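Putative lipoprotein (Bacteroides ovatus, PDB 3OQQ) is of unknown function but binds calcium ions and is probably an extracellular lipoprotein rich in antiparallel beta strands. Local coordinates at residues A[205-210]-A[304-309]. Numbering follows the deposited sequence.
Sequences VDRITA and RLIGKE
Main-chain bonds join D206, R207 and T209 to I306 and R304. I306 O accepts two of them, from D206 N at 2.7 Å, nearly in line with the carbonyl, and from R207 N at 3.2 Å, on a lone pair; R207 O takes I306 N. Beyond this, T209 and R304 exchange bonds, T209 N reaching R304 O at 2.8 Å.

At the other end polar side chains and water meet. K308, bent at chi2 (-102°), curls back over D206, bringing NZ to V205 O in a weak 3.4 Å bond that a water bridges as well; K261 also donates to this carbonyl. Cutting K308 back to alanine is likely to cost V205 O the weak NZ bond and the lysine end of the water bridge, leaving K261 and perhaps the water. D206 OD2 receives two waters, one shared with G307 O, the other with E309 N, while OD1 forms a salt bridge with R207 NE whose hydrogen bond is weak; R207 NH1 bonds L229 O.

In the apolar packing, I208 CG1 lies 3.7 Å from L305 CD2 on the face covered by V259. On the other, I306 CD1 touches R207 CB and lies 3.9 Å above the guanidinium plane of R304, on its own strand, offset toward the rim; this group pairs with E175 and shares a water with T209 OG1, which also bonds L229 N.

Strand 298-307 also pairs with strand 173-184 (L305 with L176, G307 with E174), and D206 and R207, both facing I306, form a classic antiparallel beta bulge between the V205–G307 and R207–I306 pairs.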
loop_
_atom_site.group_PDB
_atom_site.type_symbol
_atom_site.label_atom_id
_atom_site.label_comp_id
_atom_site.label_asym_id
_atom_site.label_seq_id
_atom_site.Cartn_x
_atom_site.Cartn_y
_atom_site.Cartn_z
ATOM N N VAL A 205 13.015 9.527 11.560
ATOM C CA VAL A 205 13.577 9.299 10.232
ATOM C C VAL A 205 14.875 10.069 10.069
ATOM O O VAL A 205 14.880 11.289 10.131
ATOM C CB VAL A 205 12.550 9.665 9.125
ATOM C CG1 VAL A 205 13.140 9.448 7.739
ATOM C CG2 VAL A 205 11.253 8.874 9.299
ATOM N N ASP A 206 15.958 9.344 9.816
ATOM C CA ASP A 206 17.305 9.901 9.653
ATOM C C ASP A 206 17.537 10.268 8.192
ATOM O O ASP A 206 17.805 11.429 7.903
ATOM C CB ASP A 206 18.355 8.868 10.146
ATOM C CG ASP A 206 19.828 9.250 10.032
ATOM O OD1 ASP A 206 20.123 10.399 9.643
ATOM O OD2 ASP A 206 20.682 8.392 10.314
ATOM N N ARG A 207 17.419 9.279 7.286
ATOM C CA ARG A 207 17.675 9.424 5.853
ATOM C C ARG A 207 16.505 9.057 5.012
ATOM O O ARG A 207 15.736 8.142 5.344
ATOM C CB ARG A 207 18.859 8.527 5.378
ATOM C CG ARG A 207 20.165 8.610 6.162
ATOM C CD ARG A 207 20.802 9.959 5.992
ATOM N NE ARG A 207 21.985 10.149 6.824
ATOM C CZ ARG A 207 23.209 10.349 6.346
ATOM N NH1 ARG A 207 23.425 10.364 5.036
ATOM N NH2 ARG A 207 24.229 10.534 7.176
ATOM N N ILE A 208 16.435 9.708 3.843
ATOM C CA ILE A 208 15.450 9.422 2.802
ATOM C C ILE A 208 16.192 9.059 1.517
ATOM O O ILE A 208 17.072 9.813 1.086
ATOM C CB ILE A 208 14.524 10.651 2.549
ATOM C CG1 ILE A 208 13.684 11.033 3.783
ATOM C CG2 ILE A 208 13.645 10.469 1.291
ATOM C CD1 ILE A 208 13.134 12.423 3.738
ATOM N N THR A 209 15.785 7.957 0.865
ATOM C CA THR A 209 16.242 7.617 -0.478
ATOM C C THR A 209 14.979 7.637 -1.315
ATOM O O THR A 209 14.012 6.987 -0.941
ATOM C CB THR A 209 17.044 6.326 -0.535
ATOM O OG1 THR A 209 18.306 6.564 0.082
ATOM C CG2 THR A 209 17.269 5.835 -1.977
ATOM N N ALA A 210 14.939 8.450 -2.385
ATOM C CA ALA A 210 13.731 8.524 -3.209
ATOM C C ALA A 210 14.103 8.317 -4.662
ATOM O O ALA A 210 15.057 8.938 -5.127
ATOM C CB ALA A 210 13.028 9.862 -3.004
ATOM N N ARG A 304 12.847 4.772 0.451
ATOM C CA ARG A 304 13.505 4.090 1.550
ATOM C C ARG A 304 13.693 5.107 2.669
ATOM O O ARG A 304 14.309 6.158 2.452
ATOM C CB ARG A 304 14.842 3.494 1.090
ATOM C CG ARG A 304 15.534 2.642 2.141
ATOM C CD ARG A 304 16.853 2.165 1.606
ATOM N NE ARG A 304 17.669 1.506 2.625
ATOM C CZ ARG A 304 18.989 1.616 2.699
ATOM N NH1 ARG A 304 19.647 2.381 1.838
ATOM N NH2 ARG A 304 19.664 0.973 3.643
ATOM N N LEU A 305 13.102 4.845 3.834
ATOM C CA LEU A 305 13.251 5.729 4.999
ATOM C C LEU A 305 14.042 4.982 6.056
ATOM O O LEU A 305 13.609 3.913 6.481
ATOM C CB LEU A 305 11.899 6.194 5.561
ATOM C CG LEU A 305 10.913 6.803 4.570
ATOM C CD1 LEU A 305 9.578 6.894 5.180
ATOM C CD2 LEU A 305 11.341 8.188 4.115
ATOM N N ILE A 306 15.226 5.509 6.428
ATOM C CA ILE A 306 16.121 4.867 7.394
ATOM C C ILE A 306 15.913 5.552 8.729
ATOM O O ILE A 306 16.076 6.787 8.843
ATOM C CB ILE A 306 17.605 4.871 6.915
ATOM C CG1 ILE A 306 17.739 4.166 5.544
ATOM C CG2 ILE A 306 18.539 4.184 7.928
ATOM C CD1 ILE A 306 18.047 5.111 4.376
ATOM N N GLY A 307 15.508 4.752 9.713
ATOM C CA GLY A 307 15.242 5.243 11.056
ATOM C C GLY A 307 16.476 5.738 11.785
ATOM O O GLY A 307 17.581 5.248 11.542
ATOM N N LYS A 308 16.286 6.726 12.685
ATOM C CA LYS A 308 17.336 7.307 13.521
ATOM C C LYS A 308 17.948 6.225 14.395
ATOM O O LYS A 308 17.237 5.385 14.961
ATOM C CB LYS A 308 16.778 8.426 14.429
ATOM C CG LYS A 308 16.609 9.775 13.774
ATOM C CD LYS A 308 17.721 10.737 14.147
ATOM C CE LYS A 308 17.357 12.172 13.841
ATOM N NZ LYS A 308 17.203 12.427 12.380
ATOM N N GLU A 309 19.262 6.218 14.465
ATOM C CA GLU A 309 20.003 5.271 15.289
ATOM C C GLU A 309 20.284 5.954 16.625
ATOM O O GLU A 309 20.286 7.185 16.691
ATOM C CB GLU A 309 21.297 4.897 14.553
ATOM C CG GLU A 309 21.762 3.467 14.715
ATOM C CD GLU A 309 23.037 3.221 13.933
ATOM O OE1 GLU A 309 22.946 2.959 12.710
ATOM O OE2 GLU A 309 24.132 3.363 14.524
HETATM O O HOH W 1 15.059 13.695 11.410
HETATM O O HOH W 2 20.831 8.026 12.873
HETATM O O HOH W 3 20.209 5.889 10.869
HETATM O O HOH W 4 19.522 4.085 -0.241
#